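PDB 3OUT: glutamate racemase from Francisella tularensis subsp. tularensis, which belongs to the Asp/Glu/hydantoin racemase family of alpha/beta enzymes and holds D-glutamic acid in a pocket of this model. Local coordinates for residues Val150-Glu155 against His161-Val166; Glu169-Phe174 against Glu194-Ile199; Glu140-Pro145 against His175-Gln180. All blocks are in the same frame, centred on the assembly; numbering follows the deposited sequence.

How the interactions relate
The three contacts lie in the half of the chain built on the four-stranded parallel sheet. Interaction 1 and interaction 2 share helix 161-171 and have centres about 12 Å apart; V163 and E164 of the first touch S195 and K198 of the second. Interaction 3 has its centre about 11 Å from that of interaction 2, and N144 ND2 lies 2.7 Å from Y170 O, a probable hydrogen bond between them. Interactions 1 and 3, with centres about 21 Å apart, do not touch. The side chains of M152 in interaction 1 and I196 in interaction 2 are about 12 and 13 Å from D-glutamic acid; in segment 150-155, E154 also hydrogen-bonds H188, a pocket residue.

Interaction 1. Residues Val150-Glu155 against His161-Val166; sequences VSMIEE and HIVELV
M152 meets V163 and V166 without using a flat group; the one aromatic ring in the two segments, H161, takes L165 CD1 of its own helix over one face, 3.7 Å above the plane and offset toward the rim. The contact itself is apolar: the touching atoms are carbons and the selenium. M152, modelled as selenomethionine, runs out from its helix almost fully extended, CG anti to the backbone N at chi1 -178°, and then bends at chi3 (78°), which turns its terminal methyl back across V163. There CE lies 3.9 Å from V163 CG1 and 4.1 Å from V163 CG2, so both valine methyls meet one carbon, and the two side chains are roughly perpendicular. The selenium sits between the two valines: SE is 4.0 Å from V163 CA and 3.9 Å from V166 CB, with M152 and V166 passing alongside one another as each points toward the opposite helix. All three residues are buried. F157, in the connecting loop, also packs on M152, while H161 and S151 face a second subunit, touching its L165 and S151 respectively. The arrangement is that of consecutive helices, 149-154 and 161-171, joined by a short loop in the alpha/beta domain and packed through apolar side chains.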
loop_
_atom_site.group_PDB
_atom_site.type_symbol
_atom_site.label_atom_id
_atom_site.label_comp_id
_atom_site.label_asym_id
_atom_site.label_seq_id
_atom_site.Cartn_x
_atom_site.Cartn_y
_atom_site.Cartn_z
ATOM N N VAL B 150 -3.773 1.221 -23.006
ATOM C CA VAL B 150 -2.935 0.452 -22.115
ATOM C C VAL B 150 -3.500 -0.946 -21.863
ATOM O O VAL B 150 -2.809 -1.947 -22.073
ATOM C CB VAL B 150 -2.662 1.181 -20.785
ATOM C CG1 VAL B 150 -2.138 0.243 -19.715
ATOM C CG2 VAL B 150 -1.670 2.359 -21.003
ATOM N N SER B 151 -4.752 -1.040 -21.421
ATOM C CA SER B 151 -5.338 -2.364 -21.153
ATOM C C SER B 151 -5.444 -3.219 -22.429
ATOM O O SER B 151 -5.169 -4.405 -22.412
ATOM C CB SER B 151 -6.692 -2.212 -20.492
ATOM O OG SER B 151 -7.171 -3.530 -20.187
HETATM N N MSE B 152 -5.840 -2.586 -23.525
HETATM C CA MSE B 152 -5.989 -3.219 -24.833
HETATM C C MSE B 152 -4.687 -3.945 -25.188
HETATM O O MSE B 152 -4.698 -5.121 -25.559
HETATM C CB MSE B 152 -6.333 -2.141 -25.898
HETATM C CG MSE B 152 -6.538 -2.689 -27.235
HETATM SE SE MSE B 152 -6.874 -1.269 -28.532
HETATM C CE MSE B 152 -4.989 -0.728 -28.678
ATOM N N ILE B 153 -3.576 -3.240 -25.032
ATOM C CA ILE B 153 -2.273 -3.767 -25.407
ATOM C C ILE B 153 -1.841 -4.868 -24.431
ATOM O O ILE B 153 -1.302 -5.920 -24.826
ATOM C CB ILE B 153 -1.246 -2.596 -25.524
ATOM C CG1 ILE B 153 -1.580 -1.767 -26.776
ATOM C CG2 ILE B 153 0.205 -3.086 -25.565
ATOM C CD1 ILE B 153 -0.908 -0.401 -26.755
ATOM N N GLU B 154 -2.100 -4.649 -23.141
ATOM C CA GLU B 154 -1.739 -5.655 -22.131
ATOM C C GLU B 154 -2.563 -6.928 -22.277
ATOM O O GLU B 154 -2.096 -8.001 -21.889
ATOM C CB GLU B 154 -1.821 -5.102 -20.712
ATOM C CG GLU B 154 -0.723 -4.037 -20.457
ATOM C CD GLU B 154 -0.662 -3.517 -19.048
ATOM O OE1 GLU B 154 -1.492 -3.934 -18.205
ATOM O OE2 GLU B 154 0.218 -2.673 -18.760
ATOM N N GLU B 155 -3.762 -6.812 -22.852
ATOM C CA GLU B 155 -4.608 -7.976 -23.118
ATOM C C GLU B 155 -4.260 -8.667 -24.431
ATOM O O GLU B 155 -4.907 -9.638 -24.809
ATOM C CB GLU B 155 -6.061 -7.571 -23.131
ATOM C CG GLU B 155 -6.583 -7.141 -21.787
ATOM C CD GLU B 155 -6.520 -8.244 -20.757
ATOM O OE1 GLU B 155 -6.665 -9.440 -21.130
ATOM O OE2 GLU B 155 -6.265 -7.928 -19.566
ATOM N N HIS B 161 -8.477 -5.326 -36.427
ATOM C CA HIS B 161 -9.597 -4.429 -36.646
ATOM C C HIS B 161 -10.002 -3.718 -35.346
ATOM O O HIS B 161 -10.341 -2.553 -35.370
ATOM C CB HIS B 161 -10.768 -5.217 -37.250
ATOM C CG HIS B 161 -11.873 -4.358 -37.791
ATOM N ND1 HIS B 161 -13.199 -4.741 -37.732
ATOM C CD2 HIS B 161 -11.860 -3.156 -38.420
ATOM C CE1 HIS B 161 -13.955 -3.803 -38.271
ATOM N NE2 HIS B 161 -13.170 -2.831 -38.701
ATOM N N ILE B 162 -9.977 -4.417 -34.225
ATOM C CA ILE B 162 -10.298 -3.742 -32.924
ATOM C C ILE B 162 -9.331 -2.591 -32.624
ATOM O O ILE B 162 -9.745 -1.460 -32.275
ATOM C CB ILE B 162 -10.318 -4.728 -31.757
ATOM C CG1 ILE B 162 -11.529 -5.672 -31.916
ATOM C CG2 ILE B 162 -10.401 -3.991 -30.400
ATOM C CD1 ILE B 162 -11.490 -6.927 -31.041
ATOM N N VAL B 163 -8.046 -2.869 -32.748
ATOM C CA VAL B 163 -7.012 -1.866 -32.491
ATOM C C VAL B 163 -7.216 -0.688 -33.425
ATOM O O VAL B 163 -7.209 0.471 -33.009
ATOM C CB VAL B 163 -5.569 -2.436 -32.652
ATOM C CG1 VAL B 163 -4.538 -1.332 -32.494
ATOM C CG2 VAL B 163 -5.281 -3.528 -31.640
ATOM N N GLU B 164 -7.453 -0.980 -34.700
ATOM C CA GLU B 164 -7.722 0.099 -35.652
ATOM C C GLU B 164 -8.956 0.945 -35.322
ATOM O O GLU B 164 -8.918 2.154 -35.415
ATOM C CB GLU B 164 -7.725 -0.474 -37.072
ATOM C CG GLU B 164 -6.344 -0.993 -37.464
ATOM C CD GLU B 164 -6.309 -1.626 -38.838
ATOM O OE1 GLU B 164 -7.228 -1.356 -39.631
ATOM O OE2 GLU B 164 -5.341 -2.358 -39.120
ATOM N N LEU B 165 -10.053 0.326 -34.888
ATOM C CA LEU B 165 -11.224 1.087 -34.536
ATOM C C LEU B 165 -11.057 1.925 -33.264
ATOM O O LEU B 165 -11.546 3.026 -33.218
ATOM C CB LEU B 165 -12.437 0.184 -34.391
ATOM C CG LEU B 165 -13.065 -0.351 -35.688
ATOM C CD1 LEU B 165 -14.112 -1.359 -35.323
ATOM C CD2 LEU B 165 -13.667 0.764 -36.531
ATOM N N VAL B 166 -10.416 1.362 -32.231
ATOM C CA VAL B 166 -10.136 2.138 -31.031
ATOM C C VAL B 166 -9.205 3.323 -31.385
ATOM O O VAL B 166 -9.435 4.423 -30.936
ATOM C CB VAL B 166 -9.508 1.261 -29.914
ATOM C CG1 VAL B 166 -9.148 2.131 -28.685
ATOM C CG2 VAL B 166 -10.503 0.120 -29.522
#

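Interaction 2. Residues Glu169-Phe174 against Glu194-Ile199; sequences EYLSYF and ESIAKI
L171 reaches across to I196 and I199, one turn apart on the facing helix, and the contact between the segments is apolar. Its CD1 lies 3.9 Å from I196 CG2 and 4.1 Å from I199 CB, which puts this one methyl against both isoleucines. Closer to the backbone, L171 CB is 4.1 Å from I199 CG2. The leucine runs roughly perpendicular to each isoleucine. In I199, a chi1 of -51° puts CG1 beside the backbone N and leaves CG2 anti to that N, where it meets the leucine. The nearest backbones, at L171 and I199, have CA atoms 7.3 Å apart.

The polar bonds run within a segment or to other parts of the chain: F174 N donates to L171 O at 3.0 Å, and Y170 OH accepts from the backbone N of L148. Aromatic contact is local: Y173 CD2 sits over the centre of one F174 ring face, 3.8 Å above its plane. On the outer side, E169 and Y170 pack on F157 of the second subunit.

Among the neighbouring elements, L171 and I196 both rest on L182 of strand 181-184, and I196 also reaches L184, placing helices 161-171 and 193-199 side by side against that strand.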
loop_
_atom_site.group_PDB
_atom_site.type_symbol
_atom_site.label_atom_id
_atom_site.label_comp_id
_atom_site.label_asym_id
_atom_site.label_seq_id
_atom_site.Cartn_x
_atom_site.Cartn_y
_atom_site.Cartn_z
ATOM N N GLU B 169 -11.059 6.120 -33.029
ATOM C CA GLU B 169 -11.821 6.878 -32.049
ATOM C C GLU B 169 -10.984 7.989 -31.401
ATOM O O GLU B 169 -11.463 9.110 -31.239
ATOM C CB GLU B 169 -12.384 5.922 -30.980
ATOM C CG GLU B 169 -13.116 6.578 -29.851
ATOM C CD GLU B 169 -14.505 7.069 -30.205
ATOM O OE1 GLU B 169 -15.048 6.704 -31.280
ATOM O OE2 GLU B 169 -15.048 7.826 -29.365
ATOM N N TYR B 170 -9.734 7.676 -31.046
ATOM C CA TYR B 170 -8.877 8.601 -30.344
ATOM C C TYR B 170 -8.106 9.544 -31.277
ATOM O O TYR B 170 -7.756 10.656 -30.877
ATOM C CB TYR B 170 -7.851 7.837 -29.497
ATOM C CG TYR B 170 -8.437 7.109 -28.300
ATOM C CD1 TYR B 170 -9.380 7.722 -27.488
ATOM C CD2 TYR B 170 -8.038 5.804 -27.976
ATOM C CE1 TYR B 170 -9.926 7.063 -26.376
ATOM C CE2 TYR B 170 -8.578 5.155 -26.852
ATOM C CZ TYR B 170 -9.505 5.779 -26.069
ATOM O OH TYR B 170 -10.016 5.155 -24.962
ATOM N N LEU B 171 -7.793 9.094 -32.471
ATOM C CA LEU B 171 -6.893 9.861 -33.364
ATOM C C LEU B 171 -7.618 10.758 -34.349
ATOM O O LEU B 171 -6.986 11.623 -34.974
ATOM C CB LEU B 171 -5.967 8.912 -34.124
ATOM C CG LEU B 171 -5.006 8.079 -33.297
ATOM C CD1 LEU B 171 -4.336 7.064 -34.141
ATOM C CD2 LEU B 171 -3.974 8.969 -32.573
ATOM N N SER B 172 -8.930 10.576 -34.484
ATOM C CA SER B 172 -9.726 11.420 -35.380
ATOM C C SER B 172 -9.648 12.897 -34.966
ATOM O O SER B 172 -9.713 13.784 -35.829
ATOM C CB SER B 172 -11.179 10.927 -35.427
ATOM O OG SER B 172 -11.764 10.966 -34.143
ATOM N N TYR B 173 -9.487 13.157 -33.664
ATOM C CA TYR B 173 -9.263 14.507 -33.146
ATOM C C TYR B 173 -8.167 15.262 -33.920
ATOM O O TYR B 173 -8.252 16.473 -34.008
ATOM C CB TYR B 173 -8.909 14.452 -31.656
ATOM C CG TYR B 173 -8.412 15.738 -31.038
ATOM C CD1 TYR B 173 -9.276 16.775 -30.766
ATOM C CD2 TYR B 173 -7.071 15.904 -30.696
ATOM C CE1 TYR B 173 -8.815 17.954 -30.172
ATOM C CE2 TYR B 173 -6.615 17.067 -30.115
ATOM C CZ TYR B 173 -7.482 18.080 -29.854
ATOM O OH TYR B 173 -7.044 19.228 -29.262
ATOM N N PHE B 174 -7.161 14.551 -34.446
ATOM C CA PHE B 174 -5.995 15.196 -35.069
ATOM C C PHE B 174 -6.164 15.461 -36.556
ATOM O O PHE B 174 -5.333 16.122 -37.150
ATOM C CB PHE B 174 -4.726 14.364 -34.868
ATOM C CG PHE B 174 -4.338 14.219 -33.427
ATOM C CD1 PHE B 174 -3.719 15.245 -32.772
ATOM C CD2 PHE B 174 -4.590 13.047 -32.745
ATOM C CE1 PHE B 174 -3.350 15.125 -31.438
ATOM C CE2 PHE B 174 -4.248 12.908 -31.421
ATOM C CZ PHE B 174 -3.626 13.951 -30.763
ATOM N N GLU B 194 2.289 0.650 -36.026
ATOM C CA GLU B 194 1.834 0.340 -37.397
ATOM C C GLU B 194 0.344 0.604 -37.580
ATOM O O GLU B 194 -0.069 1.112 -38.626
ATOM C CB GLU B 194 2.164 -1.102 -37.787
ATOM C CG GLU B 194 3.636 -1.416 -37.908
ATOM C CD GLU B 194 3.922 -2.836 -38.454
ATOM O OE1 GLU B 194 2.965 -3.520 -38.912
ATOM O OE2 GLU B 194 5.121 -3.252 -38.445
ATOM N N SER B 195 -0.478 0.290 -36.578
ATOM C CA SER B 195 -1.899 0.623 -36.634
ATOM C C SER B 195 -2.098 2.125 -36.564
ATOM O O SER B 195 -2.931 2.665 -37.254
ATOM C CB SER B 195 -2.694 -0.038 -35.519
ATOM O OG SER B 195 -2.582 -1.464 -35.599
ATOM N N ILE B 196 -1.340 2.817 -35.719
ATOM C CA ILE B 196 -1.452 4.273 -35.635
ATOM C C ILE B 196 -1.116 4.915 -36.996
ATOM O O ILE B 196 -1.826 5.787 -37.459
ATOM C CB ILE B 196 -0.571 4.835 -34.491
ATOM C CG1 ILE B 196 -1.116 4.348 -33.146
ATOM C CG2 ILE B 196 -0.532 6.402 -34.520
ATOM C CD1 ILE B 196 -0.248 4.649 -31.934
ATOM N N ALA B 197 -0.026 4.470 -37.598
ATOM C CA ALA B 197 0.467 5.006 -38.877
ATOM C C ALA B 197 -0.563 4.867 -40.001
ATOM O O ALA B 197 -0.591 5.699 -40.920
ATOM C CB ALA B 197 1.716 4.313 -39.262
ATOM N N LYS B 198 -1.401 3.828 -39.938
ATOM C CA LYS B 198 -2.511 3.649 -40.937
ATOM C C LYS B 198 -3.593 4.732 -40.849
ATOM O O LYS B 198 -4.196 5.107 -41.869
ATOM C CB LYS B 198 -3.234 2.304 -40.765
ATOM C CG LYS B 198 -2.626 1.049 -41.356
ATOM C CD LYS B 198 -3.536 -0.138 -40.991
ATOM C CE LYS B 198 -3.264 -1.406 -41.789
ATOM N NZ LYS B 198 -1.904 -1.971 -41.511
ATOM N N ILE B 199 -3.865 5.206 -39.633
ATOM C CA ILE B 199 -4.916 6.188 -39.374
ATOM C C ILE B 199 -4.424 7.637 -39.526
ATOM O O ILE B 199 -5.139 8.511 -40.033
ATOM C CB ILE B 199 -5.460 6.024 -37.931
ATOM C CG1 ILE B 199 -5.856 4.563 -37.624
ATOM C CG2 ILE B 199 -6.583 6.995 -37.666
ATOM C CD1 ILE B 199 -6.690 3.849 -38.697
#

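Interaction 3. Residues Glu140-Pro145 against His175-Gln180; sequences EVYSNP and HDKNIQ
A single water ties Y142 to K177: it accepts from Y142 OH at 2.9 Å and donates to K177 O at 2.8 Å, with a longer donated bond to E140 OE1. These three bonds bridge strand 140-145, an edge strand, within this chain, of the four-stranded parallel sheet, to the loop that returns from helix 161-171 to strand 181-184. The loop completes a beta-alpha-beta crossover from strand 140-145 to strand 181-184, with strand 113-118 between them.

The direct contact is a CH-pi interaction. K177 CD stands 3.8 Å from the centroid of the Y142 ring, 24° off the ring normal, and is offset toward the rim on the CE1 side. Around it the lysine chain runs obliquely over this face: CB lies against CD2 and CE2, whereas CE is near CD1 and CE1. I179 adds a lighter apolar touch, CG2 coming obliquely to within 4.2 Å of Y142 CD2. Bends at chi2 (-55°) and chi4 (-80°) fold the lysine, so that its aliphatic part lies on the tyrosine while its ammonium group turns away.

That charge has several partners. NZ hydrogen-bonds Y173 O and makes a cation-pi contact with the Y173 ring, which itself packs on Y142. Two hydrogen bonds therefore hold NZ, to Y173 O and to D176 OD1. The second belongs to a salt bridge that stays within the loop: NZ reaches D176 OD1 at 2.9 Å, on the syn lone pair of that oxygen.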
loop_
_atom_site.group_PDB
_atom_site.type_symbol
_atom_site.label_atom_id
_atom_site.label_comp_id
_atom_site.label_asym_id
_atom_site.label_seq_id
_atom_site.Cartn_x
_atom_site.Cartn_y
_atom_site.Cartn_z
ATOM N N GLU B 140 2.409 24.982 -31.344
ATOM C CA GLU B 140 1.017 24.598 -31.194
ATOM C C GLU B 140 1.029 23.155 -30.754
ATOM O O GLU B 140 1.576 22.305 -31.461
ATOM C CB GLU B 140 0.274 24.714 -32.539
ATOM C CG GLU B 140 0.149 26.110 -33.007
ATOM C CD GLU B 140 -0.427 26.220 -34.399
ATOM O OE1 GLU B 140 -0.326 25.269 -35.216
ATOM O OE2 GLU B 140 -0.972 27.290 -34.683
ATOM N N VAL B 141 0.449 22.891 -29.585
ATOM C CA VAL B 141 0.382 21.522 -29.025
ATOM C C VAL B 141 -1.067 21.050 -28.870
ATOM O O VAL B 141 -1.864 21.703 -28.211
ATOM C CB VAL B 141 1.103 21.426 -27.677
ATOM C CG1 VAL B 141 1.069 19.952 -27.152
ATOM C CG2 VAL B 141 2.544 21.923 -27.773
ATOM N N TYR B 142 -1.395 19.961 -29.563
ATOM C CA TYR B 142 -2.710 19.327 -29.490
ATOM C C TYR B 142 -2.568 17.984 -28.755
ATOM O O TYR B 142 -1.744 17.151 -29.121
ATOM C CB TYR B 142 -3.229 19.074 -30.888
ATOM C CG TYR B 142 -3.557 20.347 -31.634
ATOM C CD1 TYR B 142 -4.748 21.037 -31.392
ATOM C CD2 TYR B 142 -2.681 20.833 -32.566
ATOM C CE1 TYR B 142 -5.053 22.201 -32.106
ATOM C CE2 TYR B 142 -2.958 21.992 -33.279
ATOM C CZ TYR B 142 -4.136 22.664 -33.048
ATOM O OH TYR B 142 -4.376 23.797 -33.801
ATOM N N SER B 143 -3.354 17.817 -27.707
ATOM C CA SER B 143 -3.229 16.652 -26.848
ATOM C C SER B 143 -4.549 15.917 -26.746
ATOM O O SER B 143 -5.618 16.551 -26.644
ATOM C CB SER B 143 -2.811 17.105 -25.458
ATOM O OG SER B 143 -1.551 17.765 -25.449
ATOM N N ASN B 144 -4.486 14.585 -26.744
ATOM C CA ASN B 144 -5.692 13.769 -26.571
ATOM C C ASN B 144 -5.374 12.497 -25.780
ATOM O O ASN B 144 -4.493 11.769 -26.161
ATOM C CB ASN B 144 -6.312 13.401 -27.921
ATOM C CG ASN B 144 -7.807 13.085 -27.829
ATOM O OD1 ASN B 144 -8.534 13.717 -27.059
ATOM N ND2 ASN B 144 -8.270 12.123 -28.644
ATOM N N PRO B 145 -6.145 12.220 -24.694
ATOM C CA PRO B 145 -5.930 10.957 -23.977
ATOM C C PRO B 145 -6.419 9.736 -24.782
ATOM O O PRO B 145 -7.345 9.849 -25.585
ATOM C CB PRO B 145 -6.734 11.149 -22.691
ATOM C CG PRO B 145 -7.741 12.091 -22.995
ATOM C CD PRO B 145 -7.234 12.995 -24.095
ATOM N N HIS B 175 -7.210 14.923 -37.169
ATOM C CA HIS B 175 -7.255 14.970 -38.641
ATOM C C HIS B 175 -7.259 16.391 -39.209
ATOM O O HIS B 175 -6.622 16.631 -40.239
ATOM C CB HIS B 175 -8.413 14.152 -39.199
ATOM C CG HIS B 175 -8.128 12.688 -39.237
ATOM N ND1 HIS B 175 -9.070 11.732 -38.909
ATOM C CD2 HIS B 175 -6.997 12.013 -39.552
ATOM C CE1 HIS B 175 -8.529 10.530 -39.021
ATOM N NE2 HIS B 175 -7.270 10.673 -39.404
ATOM N N ASP B 176 -7.923 17.323 -38.545
ATOM C CA ASP B 176 -7.947 18.712 -39.039
ATOM C C ASP B 176 -6.861 19.614 -38.421
ATOM O O ASP B 176 -6.892 20.828 -38.638
ATOM C CB ASP B 176 -9.337 19.344 -38.806
ATOM C CG ASP B 176 -9.633 19.604 -37.346
ATOM O OD1 ASP B 176 -8.921 19.078 -36.492
ATOM O OD2 ASP B 176 -10.598 20.324 -37.037
ATOM N N LYS B 177 -5.905 19.054 -37.667
ATOM C CA LYS B 177 -4.987 19.899 -36.879
ATOM C C LYS B 177 -3.653 20.172 -37.563
ATOM O O LYS B 177 -2.863 20.968 -37.050
ATOM C CB LYS B 177 -4.687 19.270 -35.494
ATOM C CG LYS B 177 -5.903 18.953 -34.603
ATOM C CD LYS B 177 -6.791 20.176 -34.379
ATOM C CE LYS B 177 -7.762 19.998 -33.214
ATOM N NZ LYS B 177 -8.974 19.209 -33.570
ATOM N N ASN B 178 -3.381 19.505 -38.683
ATOM C CA ASN B 178 -2.146 19.688 -39.422
ATOM C C ASN B 178 -0.897 19.518 -38.533
ATOM O O ASN B 178 0.062 20.307 -38.592
ATOM C CB ASN B 178 -2.137 21.069 -40.112
ATOM C CG ASN B 178 -3.347 21.293 -40.994
ATOM O OD1 ASN B 178 -3.626 20.494 -41.895
ATOM N ND2 ASN B 178 -4.085 22.387 -40.740
ATOM N N ILE B 179 -0.891 18.472 -37.710
ATOM C CA ILE B 179 0.307 18.202 -36.902
ATOM C C ILE B 179 1.484 17.710 -37.763
ATOM O O ILE B 179 1.310 16.980 -38.763
ATOM C CB ILE B 179 0.011 17.233 -35.689
ATOM C CG1 ILE B 179 -0.093 15.778 -36.126
ATOM C CG2 ILE B 179 -1.233 17.690 -34.925
ATOM C CD1 ILE B 179 -0.404 14.778 -34.902
ATOM N N GLN B 180 2.700 18.081 -37.357
ATOM C CA GLN B 180 3.933 17.644 -38.011
ATOM C C GLN B 180 4.514 16.353 -37.461
ATOM O O GLN B 180 5.321 15.686 -38.115
ATOM C CB GLN B 180 4.956 18.758 -37.943
ATOM C CG GLN B 180 4.552 19.989 -38.763
ATOM C CD GLN B 180 5.439 21.174 -38.502
ATOM O OE1 GLN B 180 5.534 21.662 -37.372
ATOM N NE2 GLN B 180 6.108 21.652 -39.556
HETATM O O HOH W 1 -2.988 23.678 -36.333
#